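Local coordinates for protein transcriptional repressor (Vibrio fischeri, PDB 3KV1) that probably binds a sugar-type effector through this domain and is thought to repress transcription by binding DNA through another part of the protein, at residues Gln37-Ala42 with Ala226-Glu230; Ser46-Asn50 with Lys109-Gly113; Phe84-Ile88 with Ala100-Cys104; Ala122-Asp126 with His164-Phe170; Met159-Ser163 with Phe176-Arg180. All coordinates share one frame; numbering follows the deposited sequence. Where two conformers were deposited one is given.

Contact 1 (Gln37-Ala42 with Ala226-Glu230); sequences QRKQVA and AMASE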
# COMPACT_ATOMS: atom_id res chain seq x y z
N GLN A 37 20.16 -18.60 10.59
CA GLN A 37 21.12 -17.86 9.78
C GLN A 37 20.60 -16.50 9.31
O GLN A 37 21.34 -15.51 9.37
CB GLN A 37 21.57 -18.66 8.54
CG GLN A 37 22.83 -18.07 7.91
CD GLN A 37 24.06 -18.35 8.77
OE1 GLN A 37 24.42 -19.51 8.95
NE2 GLN A 37 24.70 -17.30 9.29
N ARG A 38 19.35 -16.45 8.84
CA ARG A 38 18.75 -15.18 8.39
C ARG A 38 18.70 -14.14 9.50
O ARG A 38 18.87 -12.94 9.26
CB ARG A 38 17.33 -15.39 7.87
CG ARG A 38 17.25 -15.94 6.45
CD ARG A 38 15.83 -15.77 5.91
NE ARG A 38 14.87 -16.59 6.65
CZ ARG A 38 14.44 -17.77 6.24
NH1 ARG A 38 14.88 -18.28 5.10
NH2 ARG A 38 13.57 -18.46 6.98
N LYS A 39 18.44 -14.61 10.72
CA LYS A 39 18.39 -13.70 11.86
C LYS A 39 19.74 -13.09 12.12
O LYS A 39 19.83 -11.91 12.46
CB LYS A 39 17.97 -14.45 13.11
CG LYS A 39 16.48 -14.74 13.14
CD LYS A 39 16.15 -15.55 14.40
CE LYS A 39 14.65 -15.58 14.67
NZ LYS A 39 14.39 -16.30 15.96
N GLN A 40 20.80 -13.90 12.00
CA GLN A 40 22.12 -13.38 12.35
C GLN A 40 22.64 -12.44 11.26
O GLN A 40 23.33 -11.46 11.57
CB GLN A 40 23.11 -14.51 12.63
CG GLN A 40 22.79 -15.26 13.88
CD GLN A 40 22.85 -14.36 15.08
OE1 GLN A 40 23.82 -13.61 15.24
NE2 GLN A 40 21.81 -14.39 15.91
N VAL A 41 22.35 -12.76 10.01
CA VAL A 41 22.67 -11.87 8.88
C VAL A 41 21.89 -10.56 9.05
O VAL A 41 22.41 -9.46 8.88
CB VAL A 41 22.29 -12.54 7.54
CG1 VAL A 41 22.33 -11.55 6.39
CG2 VAL A 41 23.26 -13.71 7.27
N ALA A 42 20.62 -10.70 9.41
CA ALA A 42 19.78 -9.51 9.58
C ALA A 42 20.29 -8.63 10.73
O ALA A 42 20.14 -7.39 10.67
CB ALA A 42 18.33 -9.90 9.79
N ALA A 226 22.73 -6.39 -0.17
CA ALA A 226 22.13 -7.64 -0.65
C ALA A 226 22.41 -8.73 0.37
O ALA A 226 23.53 -8.87 0.90
CB ALA A 226 22.69 -8.02 -2.02
N MSE A 227 21.41 -9.58 0.57
CA MSE A 227 21.42 -10.49 1.69
C MSE A 227 21.09 -11.93 1.25
O MSE A 227 20.07 -12.15 0.60
CB MSE A 227 20.38 -9.98 2.69
CG MSE A 227 20.50 -8.47 3.01
SE MSE A 227 19.04 -8.12 4.26
CE MSE A 227 19.44 -9.73 5.47
N ALA A 228 21.92 -12.90 1.62
CA ALA A 228 21.56 -14.31 1.39
C ALA A 228 22.18 -15.14 2.50
O ALA A 228 23.28 -14.86 2.94
CB ALA A 228 22.07 -14.78 0.05
N SER A 229 21.51 -16.20 2.93
CA SER A 229 22.05 -16.97 4.05
C SER A 229 22.46 -18.40 3.71
O SER A 229 23.20 -19.04 4.45
CB SER A 229 21.03 -17.03 5.19
OG SER A 229 20.99 -15.80 5.87
N GLU A 230 21.95 -18.90 2.60
CA GLU A 230 22.05 -20.33 2.32
C GLU A 230 23.19 -20.66 1.37
O GLU A 230 23.14 -20.30 0.19
CB GLU A 230 20.73 -20.84 1.76
CG GLU A 230 19.58 -20.75 2.75
CD GLU A 230 18.21 -20.74 2.07
OE1 GLU A 230 17.56 -21.80 1.99
OE2 GLU A 230 17.78 -19.66 1.62
O HOH W 1 16.93 -17.54 3.02
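Q37 and V41, one helical turn apart, receive S229 between them, and R38 meets it from the same helix; the 5.7 Å between the CA atoms of R38 and S229 marks the nearest backbone approach. Followed outward, the Q37 side chain meets S229 with its aliphatic part. Its CB lies 3.8 Å from S229 CB, and its CG comes closer, 3.4 Å from that same carbon. CG is placed there by a first torsion of -164°, trans to the backbone N, and the bend at chi2 (73°) then turns the amide off toward the 24-28 strand and the loop after it. There OE1 accepts from the Q31 backbone N, while NE2 donates to the carbonyl of L29, which together fix the rotation of the amide.

The setting is a Rossmann-like alpha/beta domain: helix 34-52 packs where strand 223-227 gives way to a loop, and that strand runs parallel to its neighbours 151-158 and 248-252. One turn on, V41 divides its branches between two partners. CG2 rests 3.4 Å from S229 OG, and CG1 touches the methyl CE of selenomethionine M227 at 3.5 Å, the two side chains lying head to tail. S229, M227 and R38 were each modelled in two conformers, and these distances belong to one of them. Farther out, beside the partly exposed R38 and E230, one water joins opposite charges: it accepts from R38 NH1 at 3.0 Å, in the guanidinium plane, and donates to E230 OE2 at 2.7 Å. E230 OE2 also forms a salt bridge with K233.

Contact 2 (Ser46-Asn50 with Lys109-Gly113); sequences SSYLN and KKYGG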
# COMPACT_ATOMS: atom_id res chain seq x y z
N SER A 46 20.98 -4.70 10.27
CA SER A 46 20.24 -3.76 11.14
C SER A 46 21.18 -2.72 11.74
O SER A 46 20.88 -1.51 11.79
CB SER A 46 19.52 -4.52 12.27
OG SER A 46 18.80 -3.62 13.14
N SER A 47 22.32 -3.19 12.22
CA SER A 47 23.32 -2.32 12.79
C SER A 47 23.93 -1.39 11.74
O SER A 47 24.13 -0.20 12.02
CB SER A 47 24.42 -3.14 13.47
OG SER A 47 25.39 -2.24 13.94
N TYR A 48 24.22 -1.93 10.56
CA TYR A 48 24.73 -1.12 9.45
C TYR A 48 23.73 0.01 9.13
O TYR A 48 24.12 1.17 9.00
CB TYR A 48 25.03 -2.01 8.21
CG TYR A 48 25.22 -1.21 6.93
CD1 TYR A 48 26.46 -0.70 6.58
CD2 TYR A 48 24.14 -0.96 6.08
CE1 TYR A 48 26.62 0.05 5.40
CE2 TYR A 48 24.29 -0.24 4.91
CZ TYR A 48 25.53 0.27 4.59
OH TYR A 48 25.63 1.02 3.43
N LEU A 49 22.45 -0.32 9.01
CA LEU A 49 21.45 0.73 8.74
C LEU A 49 21.33 1.71 9.89
O LEU A 49 21.20 2.94 9.69
CB LEU A 49 20.09 0.13 8.46
CG LEU A 49 19.97 -0.61 7.13
CD1 LEU A 49 18.56 -1.19 7.02
CD2 LEU A 49 20.23 0.34 5.96
N ASN A 50 21.40 1.20 11.11
CA ASN A 50 21.34 2.09 12.28
C ASN A 50 22.39 3.19 12.20
O ASN A 50 22.11 4.37 12.51
CB ASN A 50 21.56 1.27 13.57
CG ASN A 50 21.42 2.11 14.82
OD1 ASN A 50 20.54 2.97 14.93
ND2 ASN A 50 22.28 1.85 15.81
N LYS A 109 8.40 1.69 11.42
CA LYS A 109 8.10 1.69 12.83
C LYS A 109 9.35 1.54 13.67
O LYS A 109 9.50 2.21 14.71
CB LYS A 109 7.10 0.58 13.15
CG LYS A 109 6.80 0.51 14.63
CD LYS A 109 5.72 -0.52 14.94
CE LYS A 109 5.49 -0.63 16.46
NZ LYS A 109 4.62 -1.80 16.80
N LYS A 110 10.22 0.65 13.23
CA LYS A 110 11.47 0.32 13.93
C LYS A 110 12.46 1.47 13.97
O LYS A 110 13.03 1.79 15.02
CB LYS A 110 12.13 -0.89 13.21
CG LYS A 110 13.54 -1.20 13.72
CD LYS A 110 14.13 -2.49 13.08
CE LYS A 110 15.53 -2.76 13.62
NZ LYS A 110 16.13 -3.94 12.94
N TYR A 111 12.66 2.12 12.81
CA TYR A 111 13.70 3.14 12.67
C TYR A 111 13.16 4.54 12.92
O TYR A 111 13.92 5.49 13.01
CB TYR A 111 14.33 3.07 11.28
CG TYR A 111 15.33 1.92 11.18
CD1 TYR A 111 14.94 0.67 10.66
CD2 TYR A 111 16.65 2.08 11.60
CE1 TYR A 111 15.84 -0.37 10.59
CE2 TYR A 111 17.57 1.02 11.52
CZ TYR A 111 17.14 -0.20 11.02
OH TYR A 111 18.03 -1.25 10.95
N GLY A 112 11.84 4.63 13.06
CA GLY A 112 11.20 5.91 13.31
C GLY A 112 10.97 6.83 12.13
O GLY A 112 11.05 8.06 12.29
N GLY A 113 10.67 6.30 10.96
CA GLY A 113 10.37 7.16 9.81
C GLY A 113 9.04 6.88 9.11
O GLY A 113 8.02 6.69 9.79
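Y111 and K110 address the same residue, S46, through different groups. The phenol OH of Y111 donates to S46 O at 3.0 Å, lying in the carbonyl plane on a lone pair, with a C=O...O angle of 108°. That oxygen already accepts the helical bond from N50 N at 2.8 Å, so two donors grip it. K110 NZ donates to S46 OG at 2.7 Å, in the one of two S46 conformers considered here.

Apolar atoms complete the first shell: L49 CB lies 3.9 Å from Y111 CZ, the two side chains crossing at about a right angle, while N50 CA sits at the ring edge, in its plane. The elements joined are two helices of the alpha/beta fold, 34-52 and 100-111, and the latter ends here, G112 leaving helical geometry with positive phi.

In the next shell, K110 owes its reach to an extended chain, starting with CG trans to its N (chi1 172°). Its NZ also donates to the carbonyls of V70 and H73, at the C-terminal end of helix 65-72, a place whose dipole would probably favour a positive charge. N50 OD1 accepts from T78 N, and backbone hydrogen bonding ties Y111 to R80.

Contact 3 (Phe84-Ile88 with Ala100-Cys104); sequences FVSAI and ADHIC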
# COMPACT_ATOMS: atom_id res chain seq x y z
N PHE A 84 11.11 4.55 3.74
CA PHE A 84 11.23 3.18 3.24
C PHE A 84 10.24 3.02 2.09
O PHE A 84 9.02 3.12 2.30
CB PHE A 84 10.96 2.19 4.37
CG PHE A 84 11.98 2.27 5.47
CD1 PHE A 84 11.77 3.10 6.57
CD2 PHE A 84 13.20 1.61 5.34
CE1 PHE A 84 12.75 3.19 7.57
CE2 PHE A 84 14.16 1.71 6.31
CZ PHE A 84 13.93 2.52 7.43
N VAL A 85 10.76 2.80 0.88
CA VAL A 85 9.97 2.84 -0.35
C VAL A 85 9.92 1.46 -0.98
O VAL A 85 10.98 0.85 -1.22
CB VAL A 85 10.59 3.81 -1.38
CG1 VAL A 85 9.63 3.97 -2.56
CG2 VAL A 85 10.89 5.18 -0.73
N SER A 86 8.72 0.96 -1.26
CA SER A 86 8.61 -0.37 -1.91
C SER A 86 9.20 -0.35 -3.29
O SER A 86 8.89 0.55 -4.10
CB SER A 86 7.14 -0.76 -2.03
OG SER A 86 6.60 -0.97 -0.75
N ALA A 87 10.04 -1.34 -3.61
CA ALA A 87 10.67 -1.43 -4.92
C ALA A 87 9.98 -2.45 -5.79
O ALA A 87 10.42 -2.71 -6.91
CB ALA A 87 12.16 -1.84 -4.79
N ILE A 88 8.92 -3.05 -5.27
CA ILE A 88 8.19 -4.08 -6.00
C ILE A 88 6.76 -4.00 -5.46
O ILE A 88 6.55 -3.55 -4.34
CB ILE A 88 8.83 -5.49 -5.84
CG1 ILE A 88 7.99 -6.53 -6.57
CG2 ILE A 88 8.94 -5.87 -4.33
CD1 ILE A 88 8.69 -7.93 -6.70
N ALA A 100 6.98 -6.41 0.13
CA ALA A 100 7.87 -5.29 0.41
C ALA A 100 7.15 -4.18 1.18
O ALA A 100 7.74 -3.53 2.02
CB ALA A 100 8.44 -4.74 -0.89
N ASP A 101 5.88 -3.95 0.85
CA ASP A 101 5.10 -2.92 1.52
C ASP A 101 5.02 -3.20 3.03
O ASP A 101 5.23 -2.29 3.85
CB ASP A 101 3.71 -2.89 0.87
CG ASP A 101 2.79 -1.97 1.55
OD1 ASP A 101 3.26 -0.85 1.86
OD2 ASP A 101 1.60 -2.35 1.74
N HIS A 102 4.67 -4.43 3.41
CA HIS A 102 4.62 -4.78 4.83
C HIS A 102 5.98 -4.58 5.50
O HIS A 102 6.06 -4.02 6.59
CB HIS A 102 4.18 -6.24 5.02
CG HIS A 102 2.73 -6.47 4.80
ND1 HIS A 102 1.78 -6.23 5.78
CD2 HIS A 102 2.05 -6.93 3.72
CE1 HIS A 102 0.58 -6.52 5.30
NE2 HIS A 102 0.72 -6.95 4.06
N ILE A 103 7.04 -5.00 4.83
CA ILE A 103 8.39 -4.81 5.35
C ILE A 103 8.69 -3.32 5.55
O ILE A 103 9.22 -2.94 6.59
CB ILE A 103 9.44 -5.46 4.45
CG1 ILE A 103 9.15 -6.99 4.37
CG2 ILE A 103 10.83 -5.19 5.01
CD1 ILE A 103 10.02 -7.71 3.25
N CYS A 104 8.32 -2.48 4.58
CA CYS A 104 8.61 -1.04 4.72
C CYS A 104 7.86 -0.48 5.93
O CYS A 104 8.40 0.34 6.69
CB CYS A 104 8.13 -0.26 3.48
SG CYS A 104 9.25 -0.52 2.04
O HOH W 2 5.80 0.60 1.28
O HOH W 3 4.84 -4.20 -1.83
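A100 opens the helical side of this contact by setting its CB 3.7 Å from I88 CG2. The motif is a beta-alpha-beta crossover: strand 83-86 leads by a loop into helix 100-111, which returns to the parallel strand 114-116. The axes of the short segments, strand 84-86 and helix 100-104, lie 7.6 Å apart at 173°, so the helix runs back almost exactly antiparallel to the strand.

D101 follows with its backbone toward S86: its CA is 3.3 Å from S86 OG. The link to that hydroxyl is by water, which lies 2.7 Å from S86 OG and donates to D101 OD1. A second water accepts from D101 N and donates to I88 O, tying the first helical turn to the loop after the strand. The other carboxylate oxygen of D101, OD2, forms a salt bridge with R105 and accepts from Y119 OH of the second subunit, which places this end of the helix at the dimer interface.

One turn from A100, C104 packs against the strand backbone. Its CB touches F84 CB at 3.8 Å. The thiol, trans to its own carbonyl carbon (chi1 -75°), lies beside the peptide units around V85, with SG 3.7 Å from both F84 O and S86 N.

Contact 4 (Ala122-Asp126 with His164-Phe170); sequences AYVND and HMVKLGF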
# COMPACT_ATOMS: atom_id res chain seq x y z
N ALA A 122 2.55 -7.00 -7.33
CA ALA A 122 3.92 -7.46 -7.66
C ALA A 122 3.94 -8.17 -9.01
O ALA A 122 4.90 -8.02 -9.78
CB ALA A 122 4.41 -8.43 -6.58
N TYR A 123 2.90 -8.94 -9.30
CA TYR A 123 2.89 -9.85 -10.47
C TYR A 123 1.69 -9.64 -11.36
O TYR A 123 0.60 -9.33 -10.88
CB TYR A 123 2.90 -11.32 -10.03
CG TYR A 123 4.09 -11.64 -9.16
CD1 TYR A 123 5.38 -11.50 -9.64
CD2 TYR A 123 3.92 -12.06 -7.84
CE1 TYR A 123 6.49 -11.77 -8.84
CE2 TYR A 123 5.01 -12.35 -7.04
CZ TYR A 123 6.30 -12.20 -7.54
OH TYR A 123 7.38 -12.50 -6.74
N VAL A 124 1.90 -9.83 -12.67
CA VAL A 124 0.78 -9.81 -13.61
C VAL A 124 1.00 -10.98 -14.58
O VAL A 124 2.10 -11.51 -14.68
CB VAL A 124 0.70 -8.47 -14.37
CG1 VAL A 124 0.46 -7.34 -13.40
CG2 VAL A 124 1.98 -8.20 -15.14
N ASN A 125 -0.06 -11.38 -15.27
CA ASN A 125 0.04 -12.54 -16.15
C ASN A 125 0.39 -12.21 -17.60
O ASN A 125 0.40 -13.10 -18.46
CB ASN A 125 -1.24 -13.38 -16.07
CG ASN A 125 -2.45 -12.68 -16.68
OD1 ASN A 125 -3.57 -13.19 -16.60
ND2 ASN A 125 -2.23 -11.51 -17.29
N ASP A 126 0.71 -10.95 -17.86
CA ASP A 126 0.92 -10.48 -19.24
C ASP A 126 1.73 -9.19 -19.26
O ASP A 126 1.40 -8.24 -18.57
CB ASP A 126 -0.43 -10.25 -19.92
CG ASP A 126 -0.33 -9.29 -21.11
OD1 ASP A 126 0.52 -9.51 -22.00
OD2 ASP A 126 -1.13 -8.34 -21.15
N HIS A 164 6.54 -18.94 -6.34
CA HIS A 164 5.21 -18.39 -6.07
C HIS A 164 4.57 -17.70 -7.28
O HIS A 164 3.35 -17.66 -7.40
CB HIS A 164 5.23 -17.43 -4.88
CG HIS A 164 6.31 -16.41 -4.97
ND1 HIS A 164 7.56 -16.60 -4.45
CD2 HIS A 164 6.33 -15.19 -5.57
CE1 HIS A 164 8.31 -15.54 -4.70
NE2 HIS A 164 7.59 -14.67 -5.38
N MSE A 165 5.37 -17.13 -8.18
CA MSE A 165 4.75 -16.57 -9.38
C MSE A 165 3.98 -17.68 -10.09
O MSE A 165 2.92 -17.45 -10.68
CB MSE A 165 5.79 -15.99 -10.31
CG MSE A 165 6.80 -15.12 -9.62
SE MSE A 165 8.27 -14.82 -10.84
CE MSE A 165 7.32 -13.82 -12.24
N VAL A 166 4.53 -18.89 -10.03
CA VAL A 166 3.89 -20.02 -10.69
C VAL A 166 2.69 -20.49 -9.87
O VAL A 166 1.58 -20.63 -10.40
CB VAL A 166 4.87 -21.18 -10.86
CG1 VAL A 166 4.17 -22.35 -11.51
CG2 VAL A 166 6.05 -20.73 -11.70
N LYS A 167 2.91 -20.72 -8.58
CA LYS A 167 1.84 -21.23 -7.74
C LYS A 167 0.66 -20.25 -7.68
O LYS A 167 -0.48 -20.67 -7.54
CB LYS A 167 2.35 -21.62 -6.35
CG LYS A 167 2.88 -20.49 -5.51
CD LYS A 167 3.45 -21.00 -4.19
CE LYS A 167 3.66 -19.86 -3.20
NZ LYS A 167 4.27 -20.33 -1.93
N LEU A 168 0.94 -18.96 -7.85
CA LEU A 168 -0.13 -17.95 -7.87
C LEU A 168 -0.80 -17.77 -9.24
O LEU A 168 -1.74 -17.00 -9.37
CB LEU A 168 0.36 -16.61 -7.30
CG LEU A 168 0.58 -16.64 -5.79
CD1 LEU A 168 1.40 -15.44 -5.28
CD2 LEU A 168 -0.77 -16.71 -5.11
N GLY A 169 -0.30 -18.46 -10.26
CA GLY A 169 -0.95 -18.48 -11.56
C GLY A 169 -0.52 -17.40 -12.55
O GLY A 169 -1.18 -17.18 -13.57
N PHE A 170 0.59 -16.74 -12.27
CA PHE A 170 1.02 -15.65 -13.15
C PHE A 170 1.97 -16.14 -14.26
O PHE A 170 2.19 -15.43 -15.25
CB PHE A 170 1.66 -14.52 -12.33
CG PHE A 170 0.73 -13.87 -11.32
CD1 PHE A 170 -0.21 -12.95 -11.73
CD2 PHE A 170 0.85 -14.16 -9.96
CE1 PHE A 170 -1.06 -12.33 -10.81
CE2 PHE A 170 0.01 -13.54 -9.03
CZ PHE A 170 -0.94 -12.64 -9.46
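Y123 and H164 reach each other through different first torsions: chi1 of -57° sets the Y123 ring trans to its own carbonyl carbon, whereas 50° tucks H164 CG between its backbone N and carbonyl carbon, turning the imidazole toward the phenol. With F170 they form an aromatic cluster between the loop before helix 127-134 and the short helix 164-167, which closes in a Schellman motif at G169.

The polar link is H164 NE2 donating to Y123 OH at 2.6 Å. The hydroxyl lies close to the imidazole plane, yet the bond is bent, with an N-H...O angle of 139°. The rings themselves meet rim to rim. Y123 OH is also hydrogen-bonded to Q63 NE2, and a glycerol, probably from the crystallisation liquor, lies about 3 Å from the H164 side chain.

Over one face of the Y123 ring comes selenomethionine M165, in one of its two conformers: CG stands 3.8 Å from the centroid in a CH-pi contact, offset toward the rim. SE approaches obliquely, a Met-aromatic contact. A122 CB, from the preceding residue, stands over the margin of the opposite face. On the other side of the cluster the roles change, and Y123 CB itself becomes the donor, 3.6 Å from the F170 centroid and over that ring's face.

N125, in the conformer considered, packs its CA 3.7 Å from F170 O, a carbonyl that R209 NH1 hydrogen-bonds. The second subunit also reaches this loop: Y123 O accepts from its H136 NE2, and the same oxygen lies 3.4 Å from F170 CE1.

Contact 5 (Met159-Ser163 with Phe176-Arg180); sequences MDENS and FVEAR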
# COMPACT_ATOMS: atom_id res chain seq x y z
N MSE A 159 15.87 -19.72 -7.99
CA MSE A 159 14.67 -19.86 -8.81
C MSE A 159 13.52 -20.42 -7.95
O MSE A 159 12.36 -19.99 -8.08
CB MSE A 159 14.91 -20.73 -10.05
CG MSE A 159 15.57 -19.97 -11.20
SE MSE A 159 14.34 -18.66 -11.98
CE MSE A 159 13.40 -19.87 -13.19
N ASP A 160 13.87 -21.33 -7.05
CA ASP A 160 12.90 -22.02 -6.21
C ASP A 160 12.21 -21.09 -5.21
O ASP A 160 11.13 -21.40 -4.71
CB ASP A 160 13.57 -23.19 -5.48
CG ASP A 160 14.51 -24.00 -6.39
OD1 ASP A 160 14.41 -25.25 -6.38
OD2 ASP A 160 15.34 -23.40 -7.12
N GLU A 161 12.83 -19.95 -4.92
CA GLU A 161 12.25 -18.94 -4.05
C GLU A 161 11.20 -18.13 -4.80
O GLU A 161 10.31 -17.54 -4.19
CB GLU A 161 13.34 -18.00 -3.54
CG GLU A 161 13.32 -17.81 -2.05
CD GLU A 161 14.57 -17.13 -1.56
OE1 GLU A 161 15.66 -17.74 -1.70
OE2 GLU A 161 14.45 -16.00 -1.05
N ASN A 162 11.31 -18.10 -6.13
CA ASN A 162 10.34 -17.38 -6.96
C ASN A 162 9.14 -18.21 -7.43
O ASN A 162 8.21 -17.68 -8.03
CB ASN A 162 11.04 -16.77 -8.16
CG ASN A 162 11.97 -15.66 -7.76
OD1 ASN A 162 11.54 -14.55 -7.40
ND2 ASN A 162 13.27 -15.95 -7.78
N SER A 163 9.18 -19.50 -7.14
CA SER A 163 8.11 -20.41 -7.55
C SER A 163 6.69 -19.91 -7.24
O SER A 163 5.73 -20.42 -7.81
CB SER A 163 8.34 -21.78 -6.93
OG SER A 163 8.22 -21.72 -5.52
N PHE A 176 8.49 -21.42 -16.39
CA PHE A 176 9.46 -21.33 -15.29
C PHE A 176 10.71 -22.19 -15.53
O PHE A 176 11.84 -21.73 -15.38
CB PHE A 176 8.77 -21.74 -13.99
CG PHE A 176 9.57 -21.42 -12.76
CD1 PHE A 176 9.56 -20.13 -12.23
CD2 PHE A 176 10.32 -22.40 -12.13
CE1 PHE A 176 10.28 -19.83 -11.10
CE2 PHE A 176 11.05 -22.10 -10.99
CZ PHE A 176 11.03 -20.81 -10.48
N VAL A 177 10.52 -23.45 -15.92
CA VAL A 177 11.66 -24.29 -16.19
C VAL A 177 12.43 -23.73 -17.36
O VAL A 177 13.66 -23.74 -17.36
CB VAL A 177 11.23 -25.74 -16.55
CG1 VAL A 177 12.42 -26.50 -17.11
CG2 VAL A 177 10.64 -26.42 -15.34
N GLU A 178 11.70 -23.22 -18.36
CA GLU A 178 12.35 -22.63 -19.53
C GLU A 178 13.14 -21.35 -19.25
O GLU A 178 14.17 -21.12 -19.87
CB GLU A 178 11.34 -22.42 -20.66
CG GLU A 178 11.01 -23.75 -21.33
CD GLU A 178 9.77 -23.73 -22.19
OE1 GLU A 178 9.21 -22.63 -22.40
OE2 GLU A 178 9.35 -24.83 -22.63
N ALA A 179 12.70 -20.54 -18.30
CA ALA A 179 13.49 -19.38 -17.86
C ALA A 179 14.88 -19.82 -17.37
O ALA A 179 15.90 -19.20 -17.67
CB ALA A 179 12.75 -18.61 -16.75
N ARG A 180 14.91 -20.90 -16.61
CA ARG A 180 16.18 -21.45 -16.16
C ARG A 180 16.98 -22.09 -17.28
O ARG A 180 18.18 -21.85 -17.42
CB ARG A 180 15.95 -22.47 -15.04
CG ARG A 180 17.26 -23.08 -14.51
CD ARG A 180 17.01 -24.02 -13.34
NE ARG A 180 18.24 -24.40 -12.65
CZ ARG A 180 18.87 -23.64 -11.75
NH1 ARG A 180 18.39 -22.44 -11.44
NH2 ARG A 180 20.00 -24.06 -11.17
O HOH W 4 18.27 -21.11 -9.20
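F176 presents one ring face to selenomethionine M159, whose methyl CE stands over the ring centre, 3.7 Å from the centroid and 10° off the normal: a CH-pi contact. SE lies obliquely to the same ring in a Met-aromatic contact. At the ring edge, near its plane, is D160 N. M159 O is modelled implausibly close to F176 CZ, so its exact place is doubtful.

The second flat group is the R180 guanidinium, with M159 CG at its edge, in plane, 3.8 Å from NH1. The R180 and M159 side chains run alongside each other, pointing opposite ways. A water bridges them, accepting from M159 N at 3.0 Å and from R180 NH1 at 2.6 Å.

Bends at chi2 and chi3 fold M159 back over the phenyl, and its CE also meets A179 CB at 3.8 Å. Within 159-163, S163 OG donates to D160 O at 3.0 Å from above the carbonyl plane, a bond spanning the end of the weakly bonded helix 159-162.

That helix follows directly on strand 151-158, and helix 173-181 leads into strand 185-189, the antiparallel neighbour of 151-158. A backbone bond joins A179 to I185, N162 ND2 is hydrogen-bonded to D188 of strand 185-189, and M206 from a loop packs on both M159 and F176.

Contacts 1 to 4 are buried, whereas contact 5 is only partly so. Contacts 1 and 2 share helix 34-52, and contacts 2 and 3 share helix 100-111, where Y111 CD1 packs 3.9 Å from F84 CZ; contacts 1 and 3 set helices against the parallel part of the mixed sheet, while contact 2 joins two helices. Contacts 4 and 5 lie on the same side of the chain centre, their segments alternating along the chain, and meet through V166 and F176. Chemistry follows place: direct hydrogen bonds cross contacts 2 and 4, water bridges cross contacts 1, 3 and 5, and aromatic faces dominate contacts 4 and 5. The second subunit reaches contacts 3 and 4.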